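Local structure of outer membrane protein (Tpn50) (Borrelia burgdorferi, 3OON) at residues 16-21 with 33-38; 12-17 with 116-121; 51-56 with 72-77. The protein probably anchors the outer membrane to the cell wall, this chain being its C-terminal OmpA-like domain, a type that binds peptidoglycan. One frame throughout, in Å; residues are numbered along the deposited sequence. Where two conformers were deposited one is given.

Interaction 1: residues 16-21 with 33-38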
loop_
_atom_site.group_PDB
_atom_site.type_symbol
_atom_site.label_atom_id
_atom_site.label_comp_id
_atom_site.label_asym_id
_atom_site.label_seq_id
_atom_site.Cartn_x
_atom_site.Cartn_y
_atom_site.Cartn_z
ATOM N N SER A 16 -1.317 1.615 -6.738
ATOM C CA SER A 16 -0.587 1.472 -7.994
ATOM C C SER A 16 0.361 0.285 -7.912
ATOM O O SER A 16 1.031 0.064 -6.898
ATOM C CB SER A 16 0.130 2.766 -8.389
ATOM O OG SER A 16 1.248 2.999 -7.582
ATOM N N PHE A 17 0.380 -0.511 -8.968
ATOM C CA PHE A 17 1.142 -1.742 -8.972
ATOM C C PHE A 17 1.398 -2.146 -10.412
ATOM O O PHE A 17 0.928 -1.488 -11.342
ATOM C CB PHE A 17 0.387 -2.847 -8.214
ATOM C CG PHE A 17 -1.025 -3.041 -8.675
ATOM C CD1 PHE A 17 -1.335 -4.015 -9.605
ATOM C CD2 PHE A 17 -2.049 -2.231 -8.183
ATOM C CE1 PHE A 17 -2.661 -4.183 -10.053
ATOM C CE2 PHE A 17 -3.363 -2.387 -8.618
ATOM C CZ PHE A 17 -3.670 -3.369 -9.555
ATOM N N ASP A 18 2.147 -3.218 -10.619
ATOM C CA ASP A 18 2.359 -3.692 -11.983
ATOM C C ASP A 18 2.114 -5.189 -12.100
ATOM O O ASP A 18 2.575 -5.987 -11.275
ATOM C CB ASP A 18 3.736 -3.302 -12.521
ATOM C CG ASP A 18 4.855 -4.011 -11.808
ATOM O OD1 ASP A 18 4.579 -4.655 -10.782
ATOM O OD2 ASP A 18 6.012 -3.931 -12.273
ATOM N N ILE A 19 1.375 -5.540 -13.143
ATOM C CA ILE A 19 0.886 -6.895 -13.368
ATOM C C ILE A 19 1.500 -7.347 -14.664
ATOM O O ILE A 19 1.419 -6.633 -15.669
ATOM C CB ILE A 19 -0.662 -6.923 -13.523
ATOM C CG1 ILE A 19 -1.367 -6.548 -12.211
ATOM C CG2 ILE A 19 -1.152 -8.286 -14.077
ATOM C CD1 ILE A 19 -1.277 -7.595 -11.085
ATOM N N GLU A 20 2.115 -8.525 -14.645
ATOM C CA GLU A 20 2.641 -9.118 -15.859
ATOM C C GLU A 20 1.493 -9.653 -16.694
ATOM O O GLU A 20 0.708 -10.485 -16.224
ATOM C CB GLU A 20 3.623 -10.238 -15.531
ATOM C CG GLU A 20 4.924 -9.738 -14.943
ATOM C CD GLU A 20 6.041 -10.768 -14.979
ATOM O OE1 GLU A 20 6.159 -11.519 -15.970
ATOM O OE2 GLU A 20 6.815 -10.811 -14.004
ATOM N N PHE A 21 1.381 -9.129 -17.912
ATOM C CA PHE A 21 0.481 -9.655 -18.928
ATOM C C PHE A 21 1.331 -10.298 -20.008
ATOM O O PHE A 21 2.448 -9.855 -20.270
ATOM C CB PHE A 21 -0.341 -8.526 -19.564
ATOM C CG PHE A 21 -1.357 -7.916 -18.646
ATOM C CD1 PHE A 21 -2.615 -8.496 -18.493
ATOM C CD2 PHE A 21 -1.069 -6.750 -17.955
ATOM C CE1 PHE A 21 -3.572 -7.917 -17.642
ATOM C CE2 PHE A 21 -2.013 -6.166 -17.106
ATOM C CZ PHE A 21 -3.261 -6.752 -16.949
ATOM N N TYR A 33 -1.807 -13.793 -9.654
ATOM C CA TYR A 33 -3.081 -13.831 -8.939
ATOM C C TYR A 33 -2.935 -13.639 -7.429
ATOM O O TYR A 33 -3.814 -13.068 -6.790
ATOM C CB TYR A 33 -3.883 -15.092 -9.286
ATOM C CG TYR A 33 -4.487 -15.017 -10.671
ATOM C CD1 TYR A 33 -5.502 -14.108 -10.956
ATOM C CD2 TYR A 33 -4.036 -15.840 -11.695
ATOM C CE1 TYR A 33 -6.057 -14.021 -12.230
ATOM C CE2 TYR A 33 -4.587 -15.766 -12.978
ATOM C CZ TYR A 33 -5.596 -14.854 -13.233
ATOM O OH TYR A 33 -6.140 -14.772 -14.493
ATOM N N LYS A 34 -1.809 -14.092 -6.877
ATOM C CA LYS A 34 -1.507 -13.910 -5.462
ATOM C C LYS A 34 -1.387 -12.412 -5.110
ATOM O O LYS A 34 -1.822 -11.975 -4.042
ATOM C CB LYS A 34 -0.221 -14.665 -5.109
ATOM C CG LYS A 34 0.099 -14.753 -3.618
ATOM C CD LYS A 34 -0.423 -16.053 -2.993
ATOM C CE LYS A 34 0.592 -16.672 -2.021
ATOM N NZ LYS A 34 0.859 -15.848 -0.807
ATOM N N LYS A 35 -0.808 -11.632 -6.018
ATOM C CA LYS A 35 -0.750 -10.174 -5.854
ATOM C C LYS A 35 -2.146 -9.540 -5.877
ATOM O O LYS A 35 -2.462 -8.659 -5.058
ATOM C CB LYS A 35 0.122 -9.553 -6.938
ATOM C CG LYS A 35 0.293 -8.046 -6.810
ATOM C CD LYS A 35 1.002 -7.434 -8.041
ATOM C CE LYS A 35 2.476 -7.733 -8.062
ATOM N NZ LYS A 35 3.201 -6.739 -8.902
ATOM N N ILE A 36 -2.983 -9.981 -6.811
ATOM C CA ILE A 36 -4.358 -9.486 -6.855
ATOM C C ILE A 36 -5.129 -9.927 -5.599
ATOM O O ILE A 36 -6.006 -9.212 -5.128
ATOM C CB ILE A 36 -5.096 -9.893 -8.144
ATOM C CG1 ILE A 36 -4.303 -9.446 -9.384
ATOM C CG2 ILE A 36 -6.484 -9.255 -8.176
ATOM C CD1 ILE A 36 -4.761 -10.109 -10.670
ATOM N N ASP A 37 -4.775 -11.087 -5.051
ATOM C CA ASP A 37 -5.381 -11.570 -3.794
ATOM C C ASP A 37 -5.107 -10.616 -2.632
ATOM O O ASP A 37 -5.974 -10.377 -1.787
ATOM C CB ASP A 37 -4.867 -12.960 -3.435
ATOM C CG ASP A 37 -5.461 -14.054 -4.303
ATOM O OD1 ASP A 37 -6.459 -13.800 -5.006
ATOM O OD2 ASP A 37 -4.916 -15.178 -4.275
ATOM N N LEU A 38 -3.897 -10.072 -2.603
ATOM C CA LEU A 38 -3.536 -9.051 -1.625
ATOM C C LEU A 38 -4.361 -7.782 -1.833
ATOM O O LEU A 38 -4.897 -7.213 -0.873
ATOM C CB LEU A 38 -2.031 -8.737 -1.669
ATOM C CG LEU A 38 -1.580 -7.580 -0.766
ATOM C CD1 LEU A 38 -1.965 -7.793 0.715
ATOM C CD2 LEU A 38 -0.090 -7.371 -0.907
HETATM O O HOH W 1 3.581 -4.054 -8.027
#

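Interaction 2: residues 12-17 with 116-121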
loop_
_atom_site.group_PDB
_atom_site.type_symbol
_atom_site.label_atom_id
_atom_site.label_comp_id
_atom_site.label_asym_id
_atom_site.label_seq_id
_atom_site.Cartn_x
_atom_site.Cartn_y
_atom_site.Cartn_z
ATOM N N GLY A 12 -9.644 9.456 -3.901
ATOM C CA GLY A 12 -9.703 8.370 -2.928
ATOM C C GLY A 12 -8.321 7.826 -2.616
ATOM O O GLY A 12 -7.332 8.568 -2.596
ATOM N N ILE A 13 -8.254 6.526 -2.365
ATOM C CA ILE A 13 -6.991 5.878 -2.053
ATOM C C ILE A 13 -6.517 5.153 -3.309
ATOM O O ILE A 13 -7.150 4.197 -3.755
ATOM C CB ILE A 13 -7.142 4.884 -0.870
ATOM C CG1 ILE A 13 -7.666 5.598 0.383
ATOM C CG2 ILE A 13 -5.815 4.190 -0.587
ATOM C CD1 ILE A 13 -8.061 4.655 1.520
ATOM N N ASN A 14 -5.398 5.612 -3.871
ATOM C CA ASN A 14 -4.823 5.028 -5.084
ATOM C C ASN A 14 -3.911 3.833 -4.771
ATOM O O ASN A 14 -3.007 3.930 -3.931
ATOM C CB ASN A 14 -4.022 6.101 -5.838
ATOM C CG ASN A 14 -3.602 5.665 -7.223
ATOM O OD1 ASN A 14 -4.355 5.808 -8.201
ATOM N ND2 ASN A 14 -2.393 5.167 -7.332
ATOM N N LEU A 15 -4.163 2.719 -5.453
ATOM C CA LEU A 15 -3.326 1.529 -5.382
ATOM C C LEU A 15 -2.623 1.395 -6.722
ATOM O O LEU A 15 -3.259 1.127 -7.746
ATOM C CB LEU A 15 -4.163 0.271 -5.094
ATOM C CG LEU A 15 -5.209 0.300 -3.970
ATOM C CD1 LEU A 15 -5.860 -1.089 -3.812
ATOM C CD2 LEU A 15 -4.577 0.748 -2.671
ATOM N N SER A 16 -1.317 1.615 -6.738
ATOM C CA SER A 16 -0.587 1.472 -7.994
ATOM C C SER A 16 0.361 0.285 -7.912
ATOM O O SER A 16 1.031 0.064 -6.898
ATOM C CB SER A 16 0.130 2.766 -8.389
ATOM O OG SER A 16 1.248 2.999 -7.582
ATOM N N PHE A 17 0.380 -0.511 -8.968
ATOM C CA PHE A 17 1.142 -1.742 -8.972
ATOM C C PHE A 17 1.398 -2.146 -10.412
ATOM O O PHE A 17 0.928 -1.488 -11.342
ATOM C CB PHE A 17 0.387 -2.847 -8.214
ATOM C CG PHE A 17 -1.025 -3.041 -8.675
ATOM C CD1 PHE A 17 -1.335 -4.015 -9.605
ATOM C CD2 PHE A 17 -2.049 -2.231 -8.183
ATOM C CE1 PHE A 17 -2.661 -4.183 -10.053
ATOM C CE2 PHE A 17 -3.363 -2.387 -8.618
ATOM C CZ PHE A 17 -3.670 -3.369 -9.555
ATOM N N ARG A 116 1.449 -1.258 -16.039
ATOM C CA ARG A 116 0.887 -0.470 -14.960
ATOM C C ARG A 116 -0.624 -0.642 -14.889
ATOM O O ARG A 116 -1.318 -0.598 -15.911
ATOM C CB ARG A 116 1.231 1.010 -15.152
ATOM C CG ARG A 116 2.732 1.345 -15.037
ATOM C CD ARG A 116 2.996 2.819 -15.347
ATOM N NE ARG A 116 1.891 3.666 -14.884
ATOM C CZ ARG A 116 1.099 4.394 -15.672
ATOM N NH1 ARG A 116 1.285 4.428 -16.989
ATOM N NH2 ARG A 116 0.126 5.108 -15.126
ATOM N N VAL A 117 -1.113 -0.860 -13.668
ATOM C CA VAL A 117 -2.542 -0.859 -13.369
ATOM C C VAL A 117 -2.702 -0.008 -12.126
ATOM O O VAL A 117 -1.849 -0.014 -11.231
ATOM C CB VAL A 117 -3.131 -2.280 -13.097
ATOM C CG1 VAL A 117 -4.659 -2.214 -12.917
ATOM C CG2 VAL A 117 -2.824 -3.241 -14.213
ATOM N N GLU A 118 -3.787 0.747 -12.077
ATOM C CA GLU A 118 -4.112 1.482 -10.883
ATOM C C GLU A 118 -5.512 1.088 -10.511
ATOM O O GLU A 118 -6.355 0.863 -11.389
ATOM C CB GLU A 118 -4.039 2.991 -11.104
ATOM C CG GLU A 118 -2.634 3.527 -11.330
ATOM C CD GLU A 118 -2.292 3.626 -12.803
ATOM O OE1 GLU A 118 -3.152 4.118 -13.585
ATOM O OE2 GLU A 118 -1.169 3.210 -13.174
ATOM N N ILE A 119 -5.745 0.987 -9.211
ATOM C CA ILE A 119 -7.081 0.831 -8.679
ATOM C C ILE A 119 -7.269 1.906 -7.614
ATOM O O ILE A 119 -6.445 2.039 -6.692
ATOM C CB ILE A 119 -7.292 -0.551 -8.058
ATOM C CG1 ILE A 119 -7.192 -1.648 -9.121
ATOM C CG2 ILE A 119 -8.660 -0.614 -7.363
ATOM C CD1 ILE A 119 -7.284 -3.076 -8.576
ATOM N N THR A 120 -8.330 2.687 -7.742
ATOM C CA THR A 120 -8.630 3.717 -6.753
ATOM C C THR A 120 -9.849 3.330 -5.921
ATOM O O THR A 120 -10.913 3.043 -6.471
ATOM C CB THR A 120 -8.830 5.086 -7.416
ATOM O OG1 THR A 120 -7.649 5.424 -8.157
ATOM C CG2 THR A 120 -9.078 6.180 -6.370
ATOM N N ILE A 121 -9.679 3.314 -4.602
ATOM C CA ILE A 121 -10.809 3.127 -3.696
ATOM C C ILE A 121 -11.470 4.489 -3.603
ATOM O O ILE A 121 -10.926 5.417 -2.995
ATOM C CB ILE A 121 -10.383 2.617 -2.309
ATOM C CG1 ILE A 121 -9.554 1.333 -2.449
ATOM C CG2 ILE A 121 -11.621 2.353 -1.442
ATOM C CD1 ILE A 121 -8.845 0.903 -1.161
#

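Interaction 3: residues 51-56 with 72-77. With SO4 (sulfate ion), chain B.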
loop_
_atom_site.group_PDB
_atom_site.type_symbol
_atom_site.label_atom_id
_atom_site.label_comp_id
_atom_site.label_asym_id
_atom_site.label_seq_id
_atom_site.Cartn_x
_atom_site.Cartn_y
_atom_site.Cartn_z
ATOM N N ILE A 51 -14.979 1.313 -6.859
ATOM C CA ILE A 51 -13.578 1.376 -7.294
ATOM C C ILE A 51 -13.440 1.760 -8.764
ATOM O O ILE A 51 -14.343 1.540 -9.564
ATOM C CB ILE A 51 -12.778 0.060 -7.025
ATOM C CG1 ILE A 51 -13.319 -1.117 -7.840
ATOM C CG2 ILE A 51 -12.730 -0.279 -5.519
ATOM C CD1 ILE A 51 -12.402 -2.356 -7.765
ATOM N N LEU A 52 -12.297 2.335 -9.103
ATOM C CA LEU A 52 -11.966 2.652 -10.489
ATOM C C LEU A 52 -10.708 1.883 -10.848
ATOM O O LEU A 52 -9.704 1.977 -10.125
ATOM C CB LEU A 52 -11.713 4.159 -10.622
ATOM C CG LEU A 52 -10.964 4.648 -11.867
ATOM C CD1 LEU A 52 -11.826 4.474 -13.105
ATOM C CD2 LEU A 52 -10.608 6.116 -11.690
ATOM N N ILE A 53 -10.762 1.118 -11.941
ATOM C CA ILE A 53 -9.618 0.331 -12.382
ATOM C C ILE A 53 -9.156 0.886 -13.715
ATOM O O ILE A 53 -9.945 0.951 -14.673
ATOM C CB ILE A 53 -9.941 -1.167 -12.553
ATOM C CG1 ILE A 53 -10.635 -1.719 -11.302
ATOM C CG2 ILE A 53 -8.650 -1.945 -12.895
ATOM C CD1 ILE A 53 -10.900 -3.219 -11.356
ATOM N N GLU A 54 -7.887 1.284 -13.776
ATOM C CA GLU A 54 -7.332 1.957 -14.951
ATOM C C GLU A 54 -6.210 1.137 -15.568
ATOM O O GLU A 54 -5.260 0.744 -14.868
ATOM C CB GLU A 54 -6.818 3.349 -14.573
ATOM C CG GLU A 54 -7.899 4.259 -14.001
ATOM C CD GLU A 54 -7.368 5.608 -13.600
ATOM O OE1 GLU A 54 -6.958 5.768 -12.427
ATOM O OE2 GLU A 54 -7.358 6.513 -14.459
ATOM N N GLY A 55 -6.343 0.859 -16.862
ATOM C CA GLY A 55 -5.401 0.017 -17.598
ATOM C C GLY A 55 -4.545 0.837 -18.544
ATOM O O GLY A 55 -4.926 1.951 -18.947
ATOM N N HIS A 56 -3.390 0.278 -18.901
ATOM C CA HIS A 56 -2.420 0.960 -19.735
ATOM C C HIS A 56 -1.732 0.006 -20.700
ATOM O O HIS A 56 -1.570 -1.198 -20.432
ATOM C CB HIS A 56 -1.341 1.655 -18.884
ATOM C CG HIS A 56 -1.885 2.627 -17.885
ATOM N ND1 HIS A 56 -2.019 3.973 -18.150
ATOM C CD2 HIS A 56 -2.328 2.446 -16.619
ATOM C CE1 HIS A 56 -2.521 4.580 -17.090
ATOM N NE2 HIS A 56 -2.717 3.676 -16.146
ATOM N N LYS A 72 -9.414 -3.772 -21.638
ATOM C CA LYS A 72 -9.567 -5.214 -21.390
ATOM C C LYS A 72 -8.637 -5.721 -20.285
ATOM O O LYS A 72 -8.951 -6.702 -19.602
ATOM C CB LYS A 72 -9.382 -6.022 -22.677
ATOM C CG LYS A 72 -10.347 -5.616 -23.797
ATOM C CD LYS A 72 -10.426 -6.647 -24.903
ATOM C CE LYS A 72 -11.476 -7.705 -24.591
ATOM N NZ LYS A 72 -11.753 -8.602 -25.751
ATOM N N ARG A 73 -7.497 -5.051 -20.118
ATOM C CA ARG A 73 -6.579 -5.330 -19.008
ATOM C C ARG A 73 -7.203 -4.939 -17.664
ATOM O O ARG A 73 -7.168 -5.730 -16.725
ATOM C CB ARG A 73 -5.229 -4.629 -19.211
ATOM C CG ARG A 73 -4.352 -5.373 -20.181
ATOM C CD ARG A 73 -3.053 -4.652 -20.473
ATOM N NE ARG A 73 -2.264 -5.461 -21.388
ATOM C CZ ARG A 73 -1.238 -5.006 -22.096
ATOM N NH1 ARG A 73 -0.867 -3.741 -21.994
ATOM N NH2 ARG A 73 -0.584 -5.817 -22.911
ATOM N N ALA A 74 -7.781 -3.740 -17.590
ATOM C CA ALA A 74 -8.544 -3.326 -16.406
ATOM C C ALA A 74 -9.678 -4.314 -16.108
ATOM O O ALA A 74 -9.913 -4.694 -14.952
ATOM C CB ALA A 74 -9.099 -1.908 -16.601
ATOM N N ARG A 75 -10.380 -4.723 -17.156
ATOM C CA ARG A 75 -11.482 -5.681 -17.016
ATOM C C ARG A 75 -11.043 -7.069 -16.544
ATOM O O ARG A 75 -11.746 -7.699 -15.749
ATOM C CB ARG A 75 -12.299 -5.757 -18.308
ATOM C CG ARG A 75 -13.231 -4.585 -18.437
ATOM C CD ARG A 75 -14.144 -4.648 -19.648
ATOM N NE ARG A 75 -14.946 -3.427 -19.707
ATOM C CZ ARG A 75 -16.099 -3.244 -19.069
ATOM N NH1 ARG A 75 -16.628 -4.212 -18.320
ATOM N NH2 ARG A 75 -16.732 -2.086 -19.188
ATOM N N ALA A 76 -9.889 -7.539 -17.014
ATOM C CA ALA A 76 -9.331 -8.815 -16.548
ATOM C C ALA A 76 -9.115 -8.798 -15.023
ATOM O O ALA A 76 -9.443 -9.770 -14.333
ATOM C CB ALA A 76 -8.025 -9.120 -17.273
ATOM N N ILE A 77 -8.580 -7.687 -14.509
ATOM C CA ILE A 77 -8.364 -7.503 -13.068
ATOM C C ILE A 77 -9.698 -7.445 -12.325
ATOM O O ILE A 77 -9.899 -8.154 -11.324
ATOM C CB ILE A 77 -7.521 -6.230 -12.758
ATOM C CG1 ILE A 77 -6.164 -6.272 -13.491
ATOM C CG2 ILE A 77 -7.354 -6.034 -11.241
ATOM C CD1 ILE A 77 -5.208 -7.326 -13.029
HETATM S S SO4 B . 1.616 -3.269 -24.798
HETATM O O1 SO4 B . 3.016 -3.661 -24.954
HETATM O O2 SO4 B . 1.394 -2.722 -23.465
HETATM O O3 SO4 B . 1.324 -2.253 -25.807
HETATM O O4 SO4 B . 0.774 -4.437 -25.030
#

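Interaction 1: residues 16-21 with 33-38
Ile19 of strand 16-20 and Lys35 of helix 33-38 mark the closest backbone approach, their CA atoms 8.4 Å apart. The two elements run roughly antiparallel, at 152°, and their axes come within 9.6 Å, so side chains must bridge the gap. Lys35 does most of this work. With CG anti to the backbone N (chi1 -177°) the chain heads for the strand, and a bend at chi3 (-74°) brings the ammonium down on Asp18. Lys35 NZ donates to the carbonyl oxygen Asp18 O at 2.6 Å, from slightly off the carbonyl plane. Asp18 OD1 lies 3.1 Å from Lys35 NZ in one of two modelled positions, so that salt bridge is doubtful. Water 1 accepts from both Lys35 NZ and Asp18 N, and Asn1 O is a further partner of NZ, while Asp18 OD2 is held by Asn1 ND2. A long flexible cation suits this place: its methylenes can stay among apolar groups while its ammonium end reaches the oxygens. Ile19 CD1 lies 3.8 Å from Lys35 CD, the two side chains running antiparallel past one another, and the same methyl reaches Ile36 CG1 at 3.9 Å, where the branches meet nearly at right angles. Beyond this layer, Ile36 packs on Ile77, Tyr80 and Leu81 of helix 63-83, and strand 12-20 lies next to strand 114-122 in the sheet.

Interaction 2: residues 12-17 with 116-121
Leu15 and Ile119 are joined by a reciprocal pair of backbone hydrogen bonds, Leu15 N to Ile119 O at 2.7 Å and Ile119 N to Leu15 O at 2.9 Å. Ile13 with Ile121 and Phe17 with Val117 repeat the pattern, making six bonds between antiparallel strands; the last pair is longer, with Val117 N to Phe17 O at 3.2 Å. Between them lie the non-hydrogen-bonded pairs Asn14 with Thr120 and Ser16 with Glu118, whose more polar side chains share one face. There Glu118 OE2 makes a salt bridge to Arg116 NH2 of its own strand, and Glu118 OE1 bonds His56 NE2, just past the end of strand 51-55. Gly12 adopts backbone angles that side chains seldom tolerate, and its CA approaches Ile121 O to 3.2 Å in a CA-H...O contact. The other face is apolar. Phe17 CG is wedged between backbone N and carbonyl carbon (chi1 52°), which tips the ring over the neighbouring strand. Its CE1 meets Val117 CB at 3.6 Å, Val117 O sits over one ring face toward the rim, and Ile119 CD1 touches CZ at the edge, 3.8 Å away. Beta-branched residues suit this extended backbone, and helix 33-45 packs Ile39 and Leu43 onto the same face. A mixed sheet with one side roofed by helices in this way is the core of the OmpA-like domain.

Interaction 3: residues 51-56 with 72-77
Ala74 and Ile53 form the close-fitting part of this contact: Ala74 CB stands 3.7 Å from Ile53 CG2 and 3.6 Å from Ile53 O. The small alanine suits a place where the segment axes approach to 6.6 Å. Gly55 complements it, its CA only 4.7 Å from that of Ala74, and with no side chain at Gly55 the helix backbone can come close. Ile53 CG2, anti to the backbone N, is the branch turned to the helix. Toward the C-terminal end of 72-77 the fit eases, and Ile53 CG2 is 4.4 Å from Ile77 CB. Strand 51-55, helix 63-83 and strand 92-96 make up a beta-alpha-beta unit with parallel strands, and this contact seats its helix on its first strand. On the exposed side of the helix Arg75, its CB pointing away from the strand, makes a salt bridge to Glu71. Arg73 and His56, at the other end, trade packing for polar bonds. Arg73 reaches out from the helix, extended from CG to NE, and NH1 donates at 3.1 Å to His56 O, on a lone pair and in the guanidinium plane. NH1 also points almost straight (177°) at sulfate O2, 2.9 Å away, while NH2 holds sulfate O4 at the same distance; Ser25 O takes NE, fixing the rotation of the group. The ion, probably from the crystallisation liquor, is also bonded by Arg115 NE and by the backbone N atoms of Glu58 and Gln59. Arg73 belongs to the family's LSxxRA motif, whose arginine in relatives binds a carboxylate of the peptidoglycan peptide, consistent with an anion site here.

In the fold
The three contacts cluster within one small domain, their centres 10 to 12 Å apart, and all reach the same mixed sheet. Interactions 1 and 2 both start from strand 12-20 and share Ser16 and Phe17; strand 114-122, which pairs with it in interaction 2, lies beside strand 51-55 of interaction 3. Along the chain, interaction 1 closes before interaction 3 opens, and the pairing of 12-17 with 116-121 encloses interaction 3 in sequence. Helices 33-45 and 63-83 pack against the sheet, and Ile36 CD1 meets Ile77 CD1 at 3.7 Å, so interactions 1 and 3 share one hydrophobic core. At its edge lies the anion-binding end of interaction 3, consistent with the peptidoglycan site of relatives.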